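Local structure of viral macrophage inflammatory protein 2 (2FJ2) at residues 20-25 with 60-65; 25-30 with 41-46. The protein binds a wide range of chemokine receptors, including human CXCR4, and thereby blocks infection by several HIV-1 strains. All blocks are in the same frame, centred on the assembly; numbering follows the deposited sequence.

Contact 1 (20-25 with 60-65)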
loop_
_atom_site.group_PDB
_atom_site.type_symbol
_atom_site.label_atom_id
_atom_site.label_comp_id
_atom_site.label_asym_id
_atom_site.label_seq_id
_atom_site.Cartn_x
_atom_site.Cartn_y
_atom_site.Cartn_z
ATOM N N LEU A 20 5.788 -19.783 -5.680
ATOM C CA LEU A 20 5.507 -19.356 -7.035
ATOM C C LEU A 20 6.573 -19.892 -7.977
ATOM O O LEU A 20 7.763 -19.848 -7.666
ATOM C CB LEU A 20 5.461 -17.827 -7.110
ATOM C CG LEU A 20 4.104 -17.196 -6.793
ATOM C CD1 LEU A 20 3.801 -16.068 -7.765
ATOM C CD2 LEU A 20 3.013 -18.255 -6.830
ATOM N N PRO A 21 6.148 -20.399 -9.122
ATOM C CA PRO A 21 7.103 -20.899 -10.116
ATOM C C PRO A 21 7.727 -19.720 -10.868
ATOM O O PRO A 21 7.045 -18.718 -11.085
ATOM C CB PRO A 21 6.244 -21.741 -11.046
ATOM C CG PRO A 21 4.860 -21.732 -10.494
ATOM C CD PRO A 21 4.757 -20.545 -9.577
ATOM N N GLN A 22 8.989 -19.858 -11.235
ATOM C CA GLN A 22 9.778 -18.851 -11.919
ATOM C C GLN A 22 9.147 -18.415 -13.236
ATOM O O GLN A 22 9.049 -17.221 -13.525
ATOM C CB GLN A 22 11.192 -19.384 -12.189
ATOM C CG GLN A 22 12.317 -18.486 -11.712
ATOM C CD GLN A 22 12.805 -17.514 -12.769
ATOM O OE1 GLN A 22 12.959 -17.865 -13.941
ATOM N NE2 GLN A 22 13.051 -16.276 -12.354
ATOM N N VAL A 23 8.719 -19.383 -14.034
ATOM C CA VAL A 23 8.203 -19.162 -15.377
ATOM C C VAL A 23 6.951 -18.301 -15.400
ATOM O O VAL A 23 6.522 -17.820 -16.451
ATOM C CB VAL A 23 7.891 -20.506 -16.068
ATOM C CG1 VAL A 23 9.020 -20.883 -17.017
ATOM C CG2 VAL A 23 7.669 -21.596 -15.032
ATOM N N LEU A 24 6.342 -18.102 -14.238
ATOM C CA LEU A 24 5.137 -17.289 -14.159
ATOM C C LEU A 24 5.472 -15.829 -13.878
ATOM O O LEU A 24 4.641 -14.935 -14.047
ATOM C CB LEU A 24 4.229 -17.855 -13.067
ATOM C CG LEU A 24 3.512 -19.167 -13.404
ATOM C CD1 LEU A 24 4.494 -20.325 -13.456
ATOM C CD2 LEU A 24 2.402 -19.439 -12.401
ATOM N N LEU A 25 6.711 -15.601 -13.437
ATOM C CA LEU A 25 7.110 -14.289 -12.950
ATOM C C LEU A 25 7.917 -13.510 -13.983
ATOM O O LEU A 25 8.604 -14.097 -14.817
ATOM C CB LEU A 25 7.921 -14.420 -11.658
ATOM C CG LEU A 25 7.196 -14.943 -10.420
ATOM C CD1 LEU A 25 5.699 -15.093 -10.662
ATOM C CD2 LEU A 25 7.802 -16.265 -9.972
ATOM N N LYS A 60 13.977 -15.867 -1.645
ATOM C CA LYS A 60 15.313 -15.333 -1.927
ATOM C C LYS A 60 15.836 -15.854 -3.258
ATOM O O LYS A 60 16.511 -15.117 -3.981
ATOM C CB LYS A 60 16.273 -15.658 -0.783
ATOM C CG LYS A 60 15.896 -14.982 0.530
ATOM C CD LYS A 60 17.095 -14.869 1.460
ATOM C CE LYS A 60 17.212 -16.119 2.322
ATOM N NZ LYS A 60 17.295 -17.346 1.475
ATOM N N LYS A 61 15.515 -17.104 -3.580
ATOM C CA LYS A 61 15.873 -17.663 -4.876
ATOM C C LYS A 61 15.387 -16.724 -5.978
ATOM O O LYS A 61 16.151 -16.259 -6.817
ATOM C CB LYS A 61 15.269 -19.046 -5.113
ATOM C CG LYS A 61 15.999 -20.205 -4.465
ATOM C CD LYS A 61 17.249 -19.737 -3.737
ATOM C CE LYS A 61 18.469 -19.777 -4.648
ATOM N NZ LYS A 61 19.087 -21.130 -4.697
ATOM N N LEU A 62 14.081 -16.469 -5.944
ATOM C CA LEU A 62 13.484 -15.621 -6.972
ATOM C C LEU A 62 14.076 -14.221 -6.970
ATOM O O LEU A 62 14.103 -13.579 -8.018
ATOM C CB LEU A 62 11.962 -15.566 -6.782
ATOM C CG LEU A 62 11.322 -16.967 -6.789
ATOM C CD1 LEU A 62 9.943 -16.923 -6.165
ATOM C CD2 LEU A 62 11.291 -17.520 -8.206
ATOM N N MET A 63 14.542 -13.752 -5.821
ATOM C CA MET A 63 15.057 -12.384 -5.742
ATOM C C MET A 63 16.383 -12.281 -6.477
ATOM O O MET A 63 16.808 -11.229 -6.952
ATOM C CB MET A 63 15.179 -11.977 -4.277
ATOM C CG MET A 63 13.765 -12.118 -3.739
ATOM S SD MET A 63 14.509 -11.161 -2.405
ATOM C CE MET A 63 15.535 -12.503 -1.856
ATOM N N GLN A 64 17.035 -13.439 -6.576
ATOM C CA GLN A 64 18.270 -13.544 -7.342
ATOM C C GLN A 64 17.966 -13.601 -8.842
ATOM O O GLN A 64 18.373 -12.724 -9.602
ATOM C CB GLN A 64 19.061 -14.784 -6.931
ATOM C CG GLN A 64 19.894 -14.659 -5.669
ATOM C CD GLN A 64 20.545 -15.987 -5.324
ATOM O OE1 GLN A 64 21.766 -16.111 -5.221
ATOM N NE2 GLN A 64 19.698 -16.999 -5.152
ATOM N N GLN A 65 17.265 -14.653 -9.230
ATOM C CA GLN A 65 17.022 -15.071 -10.593
ATOM C C GLN A 65 16.216 -14.049 -11.385
ATOM O O GLN A 65 16.246 -14.040 -12.606
ATOM C CB GLN A 65 16.250 -16.400 -10.621
ATOM C CG GLN A 65 16.888 -17.538 -9.844
ATOM C CD GLN A 65 16.043 -18.796 -9.923
ATOM O OE1 GLN A 65 14.820 -18.745 -9.775
ATOM N NE2 GLN A 65 16.698 -19.926 -10.158
#

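Contact 2 (25-30 with 41-46)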
loop_
_atom_site.group_PDB
_atom_site.type_symbol
_atom_site.label_atom_id
_atom_site.label_comp_id
_atom_site.label_asym_id
_atom_site.label_seq_id
_atom_site.Cartn_x
_atom_site.Cartn_y
_atom_site.Cartn_z
ATOM N N LEU A 25 6.711 -15.601 -13.437
ATOM C CA LEU A 25 7.110 -14.289 -12.950
ATOM C C LEU A 25 7.917 -13.510 -13.983
ATOM O O LEU A 25 8.604 -14.097 -14.817
ATOM C CB LEU A 25 7.921 -14.420 -11.658
ATOM C CG LEU A 25 7.196 -14.943 -10.420
ATOM C CD1 LEU A 25 5.699 -15.093 -10.662
ATOM C CD2 LEU A 25 7.802 -16.265 -9.972
ATOM N N SER A 26 7.818 -12.188 -13.894
ATOM C CA SER A 26 8.481 -11.291 -14.830
ATOM C C SER A 26 9.494 -10.382 -14.142
ATOM O O SER A 26 10.449 -9.921 -14.775
ATOM C CB SER A 26 7.431 -10.457 -15.572
ATOM O OG SER A 26 7.919 -9.153 -15.834
ATOM N N SER A 27 9.303 -10.114 -12.855
ATOM C CA SER A 27 10.226 -9.256 -12.117
ATOM C C SER A 27 9.750 -9.024 -10.690
ATOM O O SER A 27 8.736 -9.582 -10.263
ATOM C CB SER A 27 10.383 -7.910 -12.830
ATOM O OG SER A 27 9.161 -7.191 -12.789
ATOM N N TRP A 28 10.469 -8.184 -9.939
ATOM C CA TRP A 28 10.035 -7.956 -8.559
ATOM C C TRP A 28 10.543 -6.650 -7.963
ATOM O O TRP A 28 11.582 -6.122 -8.363
ATOM C CB TRP A 28 10.502 -9.141 -7.710
ATOM C CG TRP A 28 11.959 -9.111 -7.364
ATOM C CD1 TRP A 28 13.010 -9.585 -8.095
ATOM C CD2 TRP A 28 12.531 -8.568 -6.167
ATOM N NE1 TRP A 28 14.197 -9.371 -7.436
ATOM C CE2 TRP A 28 13.925 -8.746 -6.248
ATOM C CE3 TRP A 28 11.975 -7.945 -5.044
ATOM C CZ2 TRP A 28 14.783 -8.321 -5.231
ATOM C CZ3 TRP A 28 12.830 -7.526 -4.042
ATOM C CH2 TRP A 28 14.213 -7.715 -4.144
ATOM N N TYR A 29 9.833 -6.108 -6.969
ATOM C CA TYR A 29 10.322 -4.929 -6.258
ATOM C C TYR A 29 10.115 -5.104 -4.755
ATOM O O TYR A 29 9.157 -5.745 -4.318
ATOM C CB TYR A 29 9.661 -3.641 -6.732
ATOM C CG TYR A 29 8.153 -3.625 -6.652
ATOM C CD1 TYR A 29 7.387 -4.447 -7.462
ATOM C CD2 TYR A 29 7.489 -2.787 -5.768
ATOM C CE1 TYR A 29 6.008 -4.439 -7.398
ATOM C CE2 TYR A 29 6.109 -2.769 -5.692
ATOM C CZ TYR A 29 5.377 -3.597 -6.509
ATOM O OH TYR A 29 4.000 -3.588 -6.441
ATOM N N PRO A 30 11.026 -4.542 -3.972
ATOM C CA PRO A 30 10.937 -4.675 -2.516
ATOM C C PRO A 30 9.954 -3.661 -1.953
ATOM O O PRO A 30 9.620 -2.659 -2.585
ATOM C CB PRO A 30 12.356 -4.337 -2.063
ATOM C CG PRO A 30 12.790 -3.314 -3.065
ATOM C CD PRO A 30 12.190 -3.741 -4.379
ATOM N N ILE A 41 7.455 -7.843 -3.600
ATOM C CA ILE A 41 6.343 -8.036 -4.517
ATOM C C ILE A 41 6.844 -8.517 -5.882
ATOM O O ILE A 41 7.608 -7.808 -6.537
ATOM C CB ILE A 41 5.525 -6.753 -4.735
ATOM C CG1 ILE A 41 4.808 -6.234 -3.492
ATOM C CG2 ILE A 41 4.527 -6.954 -5.863
ATOM C CD1 ILE A 41 4.409 -4.777 -3.586
ATOM N N PHE A 42 6.416 -9.707 -6.278
ATOM C CA PHE A 42 6.757 -10.319 -7.544
ATOM C C PHE A 42 5.767 -9.913 -8.629
ATOM O O PHE A 42 4.559 -10.033 -8.418
ATOM C CB PHE A 42 6.754 -11.853 -7.462
ATOM C CG PHE A 42 7.892 -12.374 -6.606
ATOM C CD1 PHE A 42 7.627 -12.997 -5.399
ATOM C CD2 PHE A 42 9.198 -12.219 -7.030
ATOM C CE1 PHE A 42 8.667 -13.452 -4.607
ATOM C CE2 PHE A 42 10.236 -12.669 -6.232
ATOM C CZ PHE A 42 9.974 -13.283 -5.022
ATOM N N LEU A 43 6.290 -9.467 -9.766
ATOM C CA LEU A 43 5.394 -9.155 -10.879
ATOM C C LEU A 43 5.178 -10.361 -11.776
ATOM O O LEU A 43 6.125 -10.899 -12.361
ATOM C CB LEU A 43 5.965 -7.977 -11.678
ATOM C CG LEU A 43 5.874 -6.624 -10.960
ATOM C CD1 LEU A 43 5.420 -5.533 -11.907
ATOM C CD2 LEU A 43 4.933 -6.751 -9.770
ATOM N N THR A 44 3.931 -10.819 -11.907
ATOM C CA THR A 44 3.679 -11.928 -12.831
ATOM C C THR A 44 3.415 -11.362 -14.225
ATOM O O THR A 44 3.065 -10.185 -14.344
ATOM C CB THR A 44 2.507 -12.820 -12.401
ATOM O OG1 THR A 44 1.265 -12.198 -12.753
ATOM C CG2 THR A 44 2.487 -12.993 -10.893
ATOM N N LYS A 45 3.573 -12.170 -15.263
ATOM C CA LYS A 45 3.520 -11.684 -16.638
ATOM C C LYS A 45 2.144 -11.229 -17.103
ATOM O O LYS A 45 1.936 -10.992 -18.302
ATOM C CB LYS A 45 4.064 -12.774 -17.579
ATOM C CG LYS A 45 5.544 -12.595 -17.882
ATOM C CD LYS A 45 6.204 -13.912 -18.264
ATOM C CE LYS A 45 6.323 -14.837 -17.061
ATOM N NZ LYS A 45 7.566 -15.656 -17.121
ATOM N N ARG A 46 1.179 -11.074 -16.199
ATOM C CA ARG A 46 -0.116 -10.503 -16.568
ATOM C C ARG A 46 -0.444 -9.336 -15.640
ATOM O O ARG A 46 -1.595 -8.974 -15.415
ATOM C CB ARG A 46 -1.224 -11.549 -16.537
ATOM C CG ARG A 46 -1.847 -11.837 -17.894
ATOM C CD ARG A 46 -1.672 -13.292 -18.287
ATOM N NE ARG A 46 -2.185 -14.224 -17.289
ATOM C CZ ARG A 46 -3.145 -15.113 -17.510
ATOM N NH1 ARG A 46 -3.714 -15.197 -18.707
ATOM N NH2 ARG A 46 -3.549 -15.926 -16.541
#

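Contact 1 (20-25 with 60-65)
L62 reaches from the C-terminal helix into the turn ahead of the first strand of the sheet, where L20, Q22 and L25 receive it. Its CB packs on the F42 ring. The first torsion (chi1 -56°) sets CG opposite the carbonyl carbon, carrying the branch off the helix toward 20-25, and the two methyls then divide the work. CD1 goes to the backbone, lying 3.9 Å from L20 O. CD2 meets Q22 CG at 3.8 Å, the two side chains running past each other in opposite directions, and it also approaches CD2 of L25 at 4.1 Å. This last approach is less certain, because L25 CD2 is modelled too close to P21 O.

One helical turn further on, Q65 adds a more polar margin. Its chain is extended beyond CG and brings OE1 to 3.2 Å from Q22 CG, while Q22, bent at chi2, places NE2 3.6 Å from Q65 CB. The two amide planes are 70° apart and no hydrogen bond joins them, so each amide end lies against the aliphatic part of the other glutamine. No hydrogen bond crosses this contact at all; the turn is held from within, by L25 N bonding to Q22 O at 2.8 Å.

This is the chemokine fold's characteristic join between the loop entering the sheet and the helix laid across it. L66, just past the helix, also touches Q22 and L25, and strand 40-44 lies beneath, with T44 against L25 and F42 against L62.

Contact 2 (25-30 with 41-46)
The first hairpin of the three-stranded antiparallel chemokine sheet pairs 25-30 with 41-44, and a classic beta bulge interrupts it where S26 and S27 both face L43. L43 O takes both amides: S26 N at 2.6 Å, and S27 N in a weak bond at 3.3 Å. Past the bulge the pairing is regular. L43 N returns a bond to S27 O, modelled at 2.5 Å, which is probably shorter than the true distance, and Y29 and I41 exchange backbone N-H and C=O groups, each bond 2.8 Å long.

On one face Y29 does most of the packing. With CG tucked between its backbone N and carbonyl carbon (chi1 56°), its ring is laid over I41, whose CB sits over one face in a CH-pi contact, 3.9 Å from the ring centroid. L43 CD2 approaches the same ring in its plane, at the CE1 edge, 3.5 Å from CE1. On the other face W28 CB presses on F42 CD2 at 3.4 Å; the W28 five-membered ring and the F42 ring meet obliquely, their planes 54° apart.

At the open end of the hairpin K45, bent at chi3 and chi4, folds back so that NZ bonds L25 O at 3.0 Å, from 50° above the carbonyl plane. The same ammonium also bonds V23 O, so K45 pins both the 22-24 turn and the start of strand 25-30 to the end of strand 40-44.

Within the fold, 40-44 is the central strand: F42 is covered by V59 of helix 57-65, whereas Y29, I41 and L43 all touch Q49 of strand 49-52. I41 additionally packs on P8 of the second subunit.

Contact 2 lies nearer the centre of the chain and is the larger; contact 1, about 9 Å away between centres, sits further out, with its glutamines at the margin beside L62 and L25. Their chemistry differs accordingly. Contact 2 is secured by backbone hydrogen bonds with side chains on both faces of the sheet, whereas contact 1 has none between its segments and relies on apolar and amide-to-methylene packing. L25 belongs to both, ending the turn and beginning the strand. Among other links, L24 O probably accepts from K45 N. Turn, helix and the F42 face of the sheet thus meet at L25, L62 and F42.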